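Local coordinates for SVP1-like protein 2 (Kluyveromyces lactis, PDB 4V16), which probably binds phosphoinositides such as phosphatidylinositol 3,5-bisphosphate at membranes, as a PROPPIN-family beta-propeller protein, at residues N66-V71 against H79-V84; G154-T159 against N180-V185; D19-Q24 against D283-W288; V250-N255 against W268-F273. All blocks are in the same frame, centred on the assembly; numbering follows the deposited sequence.

The chain forms a beta-propeller of seven four-stranded antiparallel blades, and the four contacts sample it within and between blades. Contact 1 pairs the two middle strands of the second blade, and contact 4 joins the third and fourth strands of the sixth. Contact 2 packs the fourth blade against the fifth, whereas contact 3 brings the first strands of blades one and seven together. Along the chain contacts 1, 2 and 4 follow one another, all between the two segments of contact 3, which thus closes the ring. Contacts 1 and 4 lie on opposite sides of the chain's centre, their centres 37 Å apart; the centre of contact 3 is 6 Å from the chain's centre.

Contact 1 (N66-V71 against H79-V84); sequences NYIAFV and HIWDDV
Asn66 meets Asp82, Asp83 and Val84 where an antiparallel beta-hairpin, the two middle strands of a propeller blade, begins and ends. The amide of Asn66 donates through ND2 to Asp82 OD1 at 2.9 Å; this oxygen lies near the amide plane but is approached from above the carboxylate, the two planes standing 61° apart. The same OD1 also accepts from Val84 N, making an Asx turn, and from Lys85 N. With Asp82 shortened to an alanine, the Asn66 amide is likely to lose its acceptor, and the turn through Val84 and Lys85 the oxygen that both backbone N-H groups share. Asn66 O takes the backbone N-H of Asp83. Tyr67 pairs with Asp82 in a non-hydrogen-bonded position, and Ile68 with Trp81 in a hydrogen-bonded one, Ile68 N reaching Trp81 O at 3.0 Å. With CG1 beside its own backbone N, Ile68 sends CD1 to the edge of the indole, 4.3 Å from Trp81 CD1, and CD1 also touches the CG of Asp83. Ala69 faces the other side of the sheet, where its CB rests 3.7 Å from Ile80 CD1. Phe70 then returns to the Ile68 face. Its CG sits between backbone N and carbonyl carbon (chi1 66°), which swings the ring against His79, while Trp81 CB lies at its edge. His79 CB covers one face of the phenyl, and the imidazole runs almost parallel to it, planes 11° apart but slid aside, so that Phe70 CE1 comes to 3.4 Å from His79 CD2.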
# COMPACT_ATOMS: atom_id res chain seq x y z
N ASN A 66 8.55 16.32 -6.99
CA ASN A 66 8.65 17.23 -5.85
C ASN A 66 7.31 17.42 -5.16
O ASN A 66 7.17 18.25 -4.26
CB ASN A 66 9.20 18.58 -6.31
CG ASN A 66 8.42 19.16 -7.48
OD1 ASN A 66 8.12 18.46 -8.45
ND2 ASN A 66 8.08 20.44 -7.39
N TYR A 67 6.31 16.63 -5.56
CA TYR A 67 4.95 16.81 -5.08
C TYR A 67 4.62 15.88 -3.92
O TYR A 67 4.53 14.66 -4.09
CB TYR A 67 3.96 16.60 -6.23
CG TYR A 67 4.08 17.65 -7.31
CD1 TYR A 67 4.10 19.01 -6.99
CD2 TYR A 67 4.20 17.30 -8.65
CE1 TYR A 67 4.21 19.97 -7.97
CE2 TYR A 67 4.32 18.26 -9.64
CZ TYR A 67 4.32 19.60 -9.29
OH TYR A 67 4.44 20.57 -10.26
N ILE A 68 4.44 16.48 -2.75
CA ILE A 68 4.17 15.75 -1.52
C ILE A 68 2.81 16.16 -0.96
O ILE A 68 2.45 17.33 -1.00
CB ILE A 68 5.27 16.01 -0.46
CG1 ILE A 68 6.63 15.57 -1.01
CG2 ILE A 68 4.95 15.27 0.84
CD1 ILE A 68 7.80 16.05 -0.18
N ALA A 69 2.07 15.19 -0.43
CA ALA A 69 0.77 15.45 0.19
C ALA A 69 0.75 14.90 1.60
O ALA A 69 1.03 13.72 1.82
CB ALA A 69 -0.35 14.83 -0.63
N PHE A 70 0.43 15.76 2.57
CA PHE A 70 0.29 15.33 3.95
C PHE A 70 -0.97 15.93 4.58
O PHE A 70 -1.47 16.96 4.14
CB PHE A 70 1.53 15.73 4.77
CG PHE A 70 1.73 17.21 4.92
CD1 PHE A 70 1.13 17.90 5.96
CD2 PHE A 70 2.52 17.91 4.03
CE1 PHE A 70 1.31 19.27 6.10
CE2 PHE A 70 2.71 19.27 4.17
CZ PHE A 70 2.11 19.95 5.21
N VAL A 71 -1.48 15.24 5.60
CA VAL A 71 -2.67 15.68 6.31
C VAL A 71 -2.29 16.29 7.66
O VAL A 71 -1.53 15.68 8.42
CB VAL A 71 -3.65 14.51 6.55
CG1 VAL A 71 -4.92 15.01 7.23
CG2 VAL A 71 -3.98 13.82 5.23
N HIS A 79 -2.72 19.18 2.85
CA HIS A 79 -1.77 20.05 2.15
C HIS A 79 -1.18 19.36 0.93
O HIS A 79 -1.02 18.14 0.92
CB HIS A 79 -0.64 20.47 3.09
CG HIS A 79 -1.10 21.21 4.30
ND1 HIS A 79 -0.96 22.58 4.44
CD2 HIS A 79 -1.69 20.77 5.44
CE1 HIS A 79 -1.44 22.95 5.61
NE2 HIS A 79 -1.89 21.87 6.24
N ILE A 80 -0.88 20.15 -0.10
CA ILE A 80 -0.06 19.69 -1.21
C ILE A 80 1.23 20.51 -1.20
O ILE A 80 1.25 21.67 -1.63
CB ILE A 80 -0.77 19.84 -2.57
CG1 ILE A 80 -2.11 19.09 -2.56
CG2 ILE A 80 0.11 19.31 -3.70
CD1 ILE A 80 -2.00 17.59 -2.36
N TRP A 81 2.29 19.89 -0.71
CA TRP A 81 3.56 20.57 -0.46
C TRP A 81 4.49 20.48 -1.67
O TRP A 81 4.66 19.41 -2.26
CB TRP A 81 4.22 19.97 0.78
CG TRP A 81 5.55 20.56 1.17
CD1 TRP A 81 6.79 20.07 0.87
CD2 TRP A 81 5.76 21.74 1.95
NE1 TRP A 81 7.76 20.88 1.41
CE2 TRP A 81 7.16 21.91 2.08
CE3 TRP A 81 4.91 22.68 2.54
CZ2 TRP A 81 7.72 22.98 2.78
CZ3 TRP A 81 5.47 23.74 3.23
CH2 TRP A 81 6.86 23.88 3.35
N ASP A 82 5.07 21.62 -2.05
CA ASP A 82 6.06 21.66 -3.12
C ASP A 82 7.45 21.53 -2.51
O ASP A 82 7.86 22.34 -1.67
CB ASP A 82 5.93 22.96 -3.92
CG ASP A 82 6.73 22.93 -5.21
OD1 ASP A 82 7.85 22.38 -5.22
OD2 ASP A 82 6.23 23.46 -6.23
N ASP A 83 8.18 20.51 -2.94
CA ASP A 83 9.43 20.12 -2.29
C ASP A 83 10.61 21.03 -2.66
O ASP A 83 11.61 21.08 -1.94
CB ASP A 83 9.77 18.67 -2.65
CG ASP A 83 10.88 18.10 -1.79
OD1 ASP A 83 11.11 18.62 -0.68
OD2 ASP A 83 11.51 17.11 -2.23
N VAL A 84 10.50 21.74 -3.78
CA VAL A 84 11.57 22.64 -4.22
C VAL A 84 11.24 24.08 -3.85
O VAL A 84 12.12 24.83 -3.41
CB VAL A 84 11.83 22.52 -5.75
CG1 VAL A 84 10.58 22.77 -6.56
CG2 VAL A 84 12.94 23.47 -6.17

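Contact 2 (G154-T159 against N180-V185); sequences GQIHVT and NPVKMV
Gly154 lies against Asn180 and Pro181 at the start of the two segments, Gly154 CA 4.3 Å from Pro181 CA, and from there the backbones diverge without forming a beta ladder or sharing a hydrogen bond. The glycine CA lies 3.8 Å from the carbonyl O of Asn180. Beyond this close approach the contact is made by three branched aliphatic side chains in the wedge between the strands. From the other segment comes Val182: its chi1 of 176° turns CG1 anti to the backbone N and leaves CG2 to meet Gly154 O at 3.5 Å and to touch a methyl of Ile156. That methyl is Ile156 CG2, 4.1 Å from Val182 CG2, the two side chains crossing at about a right angle. The same Ile156 CG2 looks on to Val185, whose CG2 is 4.5 Å away, so a single isoleucine branch spans both valines. The packing between the segments is modest and made by van der Waals contact. Segment 154-159 belongs to the third strand of one blade, and 180-185 leads into the first strand of the next, within the first WD repeat. On the former side Ile156 also rests on Val175 of strand 173-176, the fourth strand of its own sheet. On the latter, Val182 and Val185 pack on Thr196 and Val194 of strand 193-198, so the small apolar cluster bridges the two sheets; no helix takes part in this all-beta fold.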
# COMPACT_ATOMS: atom_id res chain seq x y z
N GLY A 154 -18.12 -8.18 1.58
CA GLY A 154 -17.40 -9.21 0.86
C GLY A 154 -17.21 -8.84 -0.60
O GLY A 154 -16.38 -9.43 -1.29
N GLN A 155 -17.97 -7.85 -1.07
CA GLN A 155 -17.93 -7.43 -2.47
C GLN A 155 -16.99 -6.25 -2.67
O GLN A 155 -16.75 -5.48 -1.74
CB GLN A 155 -19.33 -7.04 -2.95
CG GLN A 155 -20.34 -8.18 -2.91
CD GLN A 155 -21.73 -7.73 -3.32
OE1 GLN A 155 -21.93 -6.58 -3.71
NE2 GLN A 155 -22.69 -8.64 -3.23
N ILE A 156 -16.48 -6.11 -3.89
CA ILE A 156 -15.65 -4.96 -4.25
C ILE A 156 -16.04 -4.40 -5.62
O ILE A 156 -16.35 -5.14 -6.55
CB ILE A 156 -14.14 -5.33 -4.27
CG1 ILE A 156 -13.87 -6.52 -5.19
CG2 ILE A 156 -13.65 -5.63 -2.86
CD1 ILE A 156 -12.41 -6.71 -5.53
N HIS A 157 -16.04 -3.07 -5.72
CA HIS A 157 -16.27 -2.39 -6.99
C HIS A 157 -14.93 -2.07 -7.64
O HIS A 157 -14.01 -1.61 -6.98
CB HIS A 157 -17.07 -1.10 -6.78
CG HIS A 157 -18.42 -1.32 -6.18
ND1 HIS A 157 -19.57 -1.35 -6.94
CD2 HIS A 157 -18.81 -1.51 -4.90
CE1 HIS A 157 -20.61 -1.55 -6.15
NE2 HIS A 157 -20.18 -1.65 -4.90
N VAL A 158 -14.83 -2.33 -8.95
CA VAL A 158 -13.63 -2.01 -9.72
C VAL A 158 -14.00 -1.05 -10.85
O VAL A 158 -14.71 -1.44 -11.78
CB VAL A 158 -12.97 -3.27 -10.29
CG1 VAL A 158 -11.70 -2.90 -11.05
CG2 VAL A 158 -12.66 -4.26 -9.18
N THR A 159 -13.52 0.18 -10.76
CA THR A 159 -13.88 1.23 -11.71
C THR A 159 -12.67 2.01 -12.20
O THR A 159 -11.69 2.19 -11.48
CB THR A 159 -14.88 2.22 -11.08
OG1 THR A 159 -14.55 2.43 -9.70
CG2 THR A 159 -16.30 1.70 -11.19
N ASN A 180 -16.68 -13.80 3.89
CA ASN A 180 -16.40 -12.87 4.97
C ASN A 180 -15.96 -11.52 4.42
O ASN A 180 -15.55 -11.43 3.26
CB ASN A 180 -15.33 -13.45 5.90
CG ASN A 180 -15.82 -14.67 6.66
OD1 ASN A 180 -16.97 -14.72 7.10
ND2 ASN A 180 -14.95 -15.66 6.81
N PRO A 181 -16.04 -10.45 5.24
CA PRO A 181 -15.65 -9.12 4.77
C PRO A 181 -14.20 -9.03 4.30
O PRO A 181 -13.29 -9.57 4.93
CB PRO A 181 -15.86 -8.23 6.01
CG PRO A 181 -16.05 -9.16 7.15
CD PRO A 181 -16.62 -10.41 6.59
N VAL A 182 -14.00 -8.34 3.18
CA VAL A 182 -12.67 -8.11 2.62
C VAL A 182 -11.84 -7.25 3.56
O VAL A 182 -12.31 -6.22 4.04
CB VAL A 182 -12.75 -7.42 1.25
CG1 VAL A 182 -11.36 -7.09 0.72
CG2 VAL A 182 -13.51 -8.29 0.26
N LYS A 183 -10.61 -7.67 3.83
CA LYS A 183 -9.74 -6.94 4.75
C LYS A 183 -8.89 -5.91 4.02
O LYS A 183 -8.84 -4.75 4.42
CB LYS A 183 -8.84 -7.90 5.53
CG LYS A 183 -8.06 -7.21 6.63
CD LYS A 183 -7.46 -8.19 7.62
CE LYS A 183 -6.94 -7.46 8.86
NZ LYS A 183 -8.03 -6.76 9.61
N MET A 184 -8.22 -6.34 2.95
CA MET A 184 -7.44 -5.42 2.14
C MET A 184 -7.38 -5.84 0.68
O MET A 184 -7.86 -6.92 0.31
CB MET A 184 -6.02 -5.27 2.69
CG MET A 184 -5.22 -6.55 2.72
SD MET A 184 -3.51 -6.25 3.23
CE MET A 184 -2.87 -5.41 1.79
N VAL A 185 -6.78 -4.98 -0.12
CA VAL A 185 -6.79 -5.11 -1.57
C VAL A 185 -5.48 -4.57 -2.13
O VAL A 185 -4.92 -3.62 -1.59
CB VAL A 185 -8.00 -4.35 -2.17
CG1 VAL A 185 -7.72 -3.87 -3.59
CG2 VAL A 185 -9.25 -5.23 -2.13

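Contact 3 (D19-Q24 against D283-W288); sequences DYEFNQ and DCKIAW
Tyr20, Glu21 and Phe22 meet Asp283, Lys285 and Ala287 in a side-chain contact between blades, near the centre of the beta-propeller, where the first strand of the first blade faces the first strand of the last. The strands run roughly parallel, their short axes 25° apart and 8.3 Å at closest, too distant for backbone pairing. Each of these two blades is built from consecutive strands, so the ring closes here by side-chain bonds and packing rather than by a shared strand. Lys285 carries most of it. Extended beyond CG, its chain climbs over one face of the Tyr20 ring, CG 3.4 Å from Tyr20 CE2, and sets NZ above the ring centre in a cation-pi contact, 4.7 Å from the centroid. NZ then donates to Tyr20 O at 2.8 Å and forms a salt bridge with Glu21 OE1, met from above the carboxylate plane. Replacing Lys285 by a methionine would probably leave Tyr20 O and the Glu21 carboxylate without their partner across the seam. Glu21 is itself steadied through OE2, which accepts from Phe22 N; Arg60 and Arg231 add long, weak ion pairs. Beside the lysine, Ala287 CB sits over the Phe22 ring, 3.6 Å from its centroid. At the other end, the Tyr20 hydroxyl donates to Asp283, OH to OD2 2.7 Å.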
# COMPACT_ATOMS: atom_id res chain seq x y z
N ASP A 19 3.52 8.15 10.60
CA ASP A 19 3.02 7.43 9.44
C ASP A 19 4.16 7.17 8.46
O ASP A 19 5.17 7.87 8.48
CB ASP A 19 1.90 8.21 8.75
CG ASP A 19 1.15 7.37 7.72
OD1 ASP A 19 0.85 6.19 8.02
OD2 ASP A 19 0.87 7.88 6.62
N TYR A 20 3.99 6.15 7.62
CA TYR A 20 4.99 5.81 6.62
C TYR A 20 4.31 5.15 5.43
O TYR A 20 3.28 4.51 5.57
CB TYR A 20 6.05 4.87 7.22
CG TYR A 20 5.52 3.51 7.60
CD1 TYR A 20 4.60 3.36 8.62
CD2 TYR A 20 5.96 2.36 6.94
CE1 TYR A 20 4.11 2.11 8.97
CE2 TYR A 20 5.49 1.11 7.29
CZ TYR A 20 4.56 0.99 8.31
OH TYR A 20 4.08 -0.25 8.66
N GLU A 21 4.89 5.33 4.25
CA GLU A 21 4.33 4.75 3.03
C GLU A 21 5.35 4.80 1.89
O GLU A 21 6.21 5.67 1.85
CB GLU A 21 3.05 5.49 2.64
CG GLU A 21 2.29 4.87 1.47
CD GLU A 21 1.86 3.44 1.75
OE1 GLU A 21 0.77 3.25 2.33
OE2 GLU A 21 2.61 2.51 1.39
N PHE A 22 5.24 3.84 0.97
CA PHE A 22 6.09 3.84 -0.22
C PHE A 22 5.46 4.65 -1.34
O PHE A 22 4.28 4.98 -1.28
CB PHE A 22 6.35 2.41 -0.70
CG PHE A 22 7.02 1.52 0.31
CD1 PHE A 22 8.34 1.72 0.65
CD2 PHE A 22 6.32 0.49 0.91
CE1 PHE A 22 8.96 0.91 1.58
CE2 PHE A 22 6.94 -0.33 1.84
CZ PHE A 22 8.26 -0.12 2.17
N ASN A 23 6.24 4.96 -2.36
CA ASN A 23 5.70 5.55 -3.57
C ASN A 23 5.21 4.44 -4.50
O ASN A 23 5.28 3.26 -4.15
CB ASN A 23 6.73 6.44 -4.28
CG ASN A 23 8.02 5.70 -4.58
OD1 ASN A 23 8.32 4.67 -3.98
ND2 ASN A 23 8.79 6.24 -5.52
N GLN A 24 4.71 4.82 -5.67
CA GLN A 24 4.00 3.88 -6.53
C GLN A 24 4.89 2.73 -7.02
O GLN A 24 4.42 1.60 -7.14
CB GLN A 24 3.40 4.63 -7.73
CG GLN A 24 2.22 5.53 -7.37
CD GLN A 24 2.61 6.71 -6.49
OE1 GLN A 24 3.76 7.16 -6.51
NE2 GLN A 24 1.66 7.21 -5.70
N ASP A 283 3.08 -4.06 12.98
CA ASP A 283 2.77 -3.55 11.65
C ASP A 283 4.04 -3.47 10.81
O ASP A 283 5.13 -3.29 11.35
CB ASP A 283 2.10 -2.17 11.74
CG ASP A 283 1.56 -1.69 10.40
OD1 ASP A 283 0.91 -2.49 9.69
OD2 ASP A 283 1.79 -0.51 10.05
N CYS A 284 3.90 -3.61 9.50
CA CYS A 284 5.01 -3.44 8.58
C CYS A 284 4.49 -3.21 7.17
O CYS A 284 3.28 -3.25 6.94
CB CYS A 284 5.95 -4.65 8.62
SG CYS A 284 5.27 -6.16 7.87
N LYS A 285 5.40 -2.94 6.24
CA LYS A 285 5.02 -2.80 4.83
C LYS A 285 6.10 -3.37 3.92
O LYS A 285 7.30 -3.20 4.16
CB LYS A 285 4.76 -1.33 4.50
CG LYS A 285 3.52 -0.77 5.18
CD LYS A 285 3.16 0.62 4.69
CE LYS A 285 1.88 1.11 5.36
NZ LYS A 285 1.46 2.46 4.89
N ILE A 286 5.65 -4.07 2.89
CA ILE A 286 6.54 -4.76 1.96
C ILE A 286 6.87 -3.87 0.77
O ILE A 286 6.05 -3.07 0.33
CB ILE A 286 5.91 -6.07 1.44
CG1 ILE A 286 5.33 -6.90 2.59
CG2 ILE A 286 6.93 -6.89 0.67
CD1 ILE A 286 4.33 -7.94 2.13
N ALA A 287 8.09 -4.02 0.24
CA ALA A 287 8.49 -3.32 -0.97
C ALA A 287 9.44 -4.17 -1.79
O ALA A 287 10.48 -4.61 -1.30
CB ALA A 287 9.13 -1.99 -0.63
N TRP A 288 9.08 -4.40 -3.05
CA TRP A 288 9.97 -5.08 -3.99
C TRP A 288 10.99 -4.09 -4.55
O TRP A 288 10.61 -3.08 -5.14
CB TRP A 288 9.17 -5.71 -5.13
CG TRP A 288 8.33 -6.87 -4.72
CD1 TRP A 288 7.09 -6.83 -4.16
CD2 TRP A 288 8.67 -8.26 -4.86
NE1 TRP A 288 6.63 -8.11 -3.94
CE2 TRP A 288 7.58 -9.00 -4.36
CE3 TRP A 288 9.78 -8.94 -5.36
CZ2 TRP A 288 7.57 -10.40 -4.34
CZ3 TRP A 288 9.77 -10.33 -5.34
CH2 TRP A 288 8.68 -11.04 -4.83

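Contact 4 (V250-N255 against W268-F273); sequences VFEVFN and WSICNF
Ile270 lies along Val250 and Glu252 and can be followed outward from its backbone. Its N donates to Val250 O at 2.8 Å, and CB stands 4.0 Å from that same oxygen. CG1, placed between backbone N and carbonyl carbon (chi1 64°), turns back over the carbonyl and comes 3.3 Å from Val250 O. The other branch, CG2, rests on Glu252 CB at 3.9 Å. At the tip CD1 lies between the two residues, 4.2 Å from Val250 CG1 and about as far from Glu252 CB. On either side of Ile270 in sequence, its neighbours extend the packing: Cys271 CB meets Val250 CB at 4.0 Å, and Ser269 CB sits over one face of the Phe251 ring, toward its rim, in a CH-pi contact 4.0 Å from the centroid. The segments run from the end of the third strand of one propeller blade and into the start of the fourth, and the chain between them holds the engineered Gly-Ser linker that replaces loop 6CD. Trp318 of strand 317-327, in the next blade, touches both Ile270 and Cys271, and Phe218 meets the Phe251 ring. With one backbone hydrogen bond between the segments and the rest mainly carbon contacts, the join between 250-252 and 269-271 rests on side-chain packing as much as on backbone pairing, which resumes at Phe273 with Leu248; the Val250 carbonyl is held by Ile270 N and walled in by the carbons of Ser269 and Ile270.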
# COMPACT_ATOMS: atom_id res chain seq x y z
N VAL A 250 5.50 -15.97 -0.25
CA VAL A 250 5.61 -15.55 -1.64
C VAL A 250 4.87 -16.55 -2.53
O VAL A 250 5.16 -17.74 -2.50
CB VAL A 250 7.07 -15.43 -2.10
CG1 VAL A 250 7.15 -14.91 -3.52
CG2 VAL A 250 7.85 -14.53 -1.15
N PHE A 251 3.90 -16.05 -3.30
CA PHE A 251 3.09 -16.90 -4.16
C PHE A 251 3.41 -16.63 -5.63
O PHE A 251 3.56 -15.48 -6.03
CB PHE A 251 1.60 -16.66 -3.89
CG PHE A 251 1.21 -16.87 -2.46
CD1 PHE A 251 0.82 -18.12 -2.00
CD2 PHE A 251 1.22 -15.82 -1.56
CE1 PHE A 251 0.45 -18.32 -0.68
CE2 PHE A 251 0.85 -16.00 -0.24
CZ PHE A 251 0.46 -17.26 0.20
N GLU A 252 3.51 -17.70 -6.42
CA GLU A 252 3.75 -17.57 -7.86
C GLU A 252 2.42 -17.52 -8.59
O GLU A 252 1.49 -18.25 -8.25
CB GLU A 252 4.62 -18.72 -8.38
CG GLU A 252 5.31 -18.40 -9.69
CD GLU A 252 6.37 -19.42 -10.06
OE1 GLU A 252 6.17 -20.62 -9.76
OE2 GLU A 252 7.40 -19.02 -10.65
N VAL A 253 2.33 -16.66 -9.60
CA VAL A 253 1.04 -16.32 -10.20
C VAL A 253 0.58 -17.06 -11.48
O VAL A 253 -0.62 -17.22 -11.63
CB VAL A 253 1.00 -14.80 -10.48
CG1 VAL A 253 -0.32 -14.39 -11.15
CG2 VAL A 253 1.16 -14.03 -9.18
N PHE A 254 1.43 -17.51 -12.41
CA PHE A 254 2.88 -17.34 -12.49
C PHE A 254 3.19 -16.16 -13.41
O PHE A 254 4.35 -15.75 -13.55
CB PHE A 254 3.50 -18.67 -12.97
CG PHE A 254 4.64 -18.51 -13.95
CD1 PHE A 254 5.93 -18.28 -13.51
CD2 PHE A 254 4.41 -18.62 -15.31
CE1 PHE A 254 6.98 -18.15 -14.41
CE2 PHE A 254 5.45 -18.49 -16.22
CZ PHE A 254 6.73 -18.25 -15.77
N ASN A 255 2.14 -15.61 -14.01
CA ASN A 255 2.22 -14.46 -14.92
C ASN A 255 3.31 -13.46 -14.55
O ASN A 255 3.51 -12.46 -15.25
CB ASN A 255 0.87 -13.75 -14.95
N TRP A 268 0.04 -23.53 -2.69
CA TRP A 268 0.69 -22.91 -1.54
C TRP A 268 1.85 -22.03 -1.97
O TRP A 268 2.22 -22.01 -3.14
CB TRP A 268 1.18 -23.99 -0.57
CG TRP A 268 0.12 -24.99 -0.23
CD1 TRP A 268 -0.30 -26.04 -0.99
CD2 TRP A 268 -0.65 -25.04 0.98
NE1 TRP A 268 -1.29 -26.74 -0.34
CE2 TRP A 268 -1.52 -26.15 0.88
CE3 TRP A 268 -0.68 -24.27 2.14
CZ2 TRP A 268 -2.41 -26.49 1.89
CZ3 TRP A 268 -1.57 -24.61 3.14
CH2 TRP A 268 -2.42 -25.71 3.01
N SER A 269 2.42 -21.31 -1.01
CA SER A 269 3.52 -20.40 -1.30
C SER A 269 4.76 -21.16 -1.75
O SER A 269 4.98 -22.30 -1.33
CB SER A 269 3.85 -19.54 -0.08
OG SER A 269 4.28 -20.35 1.01
N ILE A 270 5.55 -20.53 -2.61
CA ILE A 270 6.81 -21.12 -3.07
C ILE A 270 7.93 -20.84 -2.06
O ILE A 270 9.00 -21.44 -2.12
CB ILE A 270 7.21 -20.57 -4.46
CG1 ILE A 270 7.48 -19.07 -4.40
CG2 ILE A 270 6.11 -20.88 -5.48
CD1 ILE A 270 7.85 -18.44 -5.73
N CYS A 271 7.67 -19.91 -1.13
CA CYS A 271 8.64 -19.53 -0.11
C CYS A 271 7.98 -19.30 1.24
O CYS A 271 6.79 -19.01 1.32
CB CYS A 271 9.38 -18.25 -0.51
SG CYS A 271 10.63 -18.47 -1.76
N ASN A 272 8.78 -19.43 2.29
CA ASN A 272 8.36 -19.06 3.63
C ASN A 272 9.56 -18.53 4.40
O ASN A 272 10.69 -18.94 4.15
CB ASN A 272 7.74 -20.24 4.36
CG ASN A 272 6.44 -20.70 3.73
OD1 ASN A 272 5.43 -20.00 3.79
ND2 ASN A 272 6.46 -21.88 3.12
N PHE A 273 9.31 -17.62 5.33
CA PHE A 273 10.38 -17.10 6.17
C PHE A 273 9.83 -16.51 7.46
O PHE A 273 9.10 -15.52 7.44
CB PHE A 273 11.19 -16.04 5.41
CG PHE A 273 12.45 -15.64 6.12
CD1 PHE A 273 12.44 -14.65 7.09
CD2 PHE A 273 13.66 -16.25 5.81
CE1 PHE A 273 13.60 -14.28 7.74
CE2 PHE A 273 14.82 -15.88 6.45
CZ PHE A 273 14.79 -14.89 7.42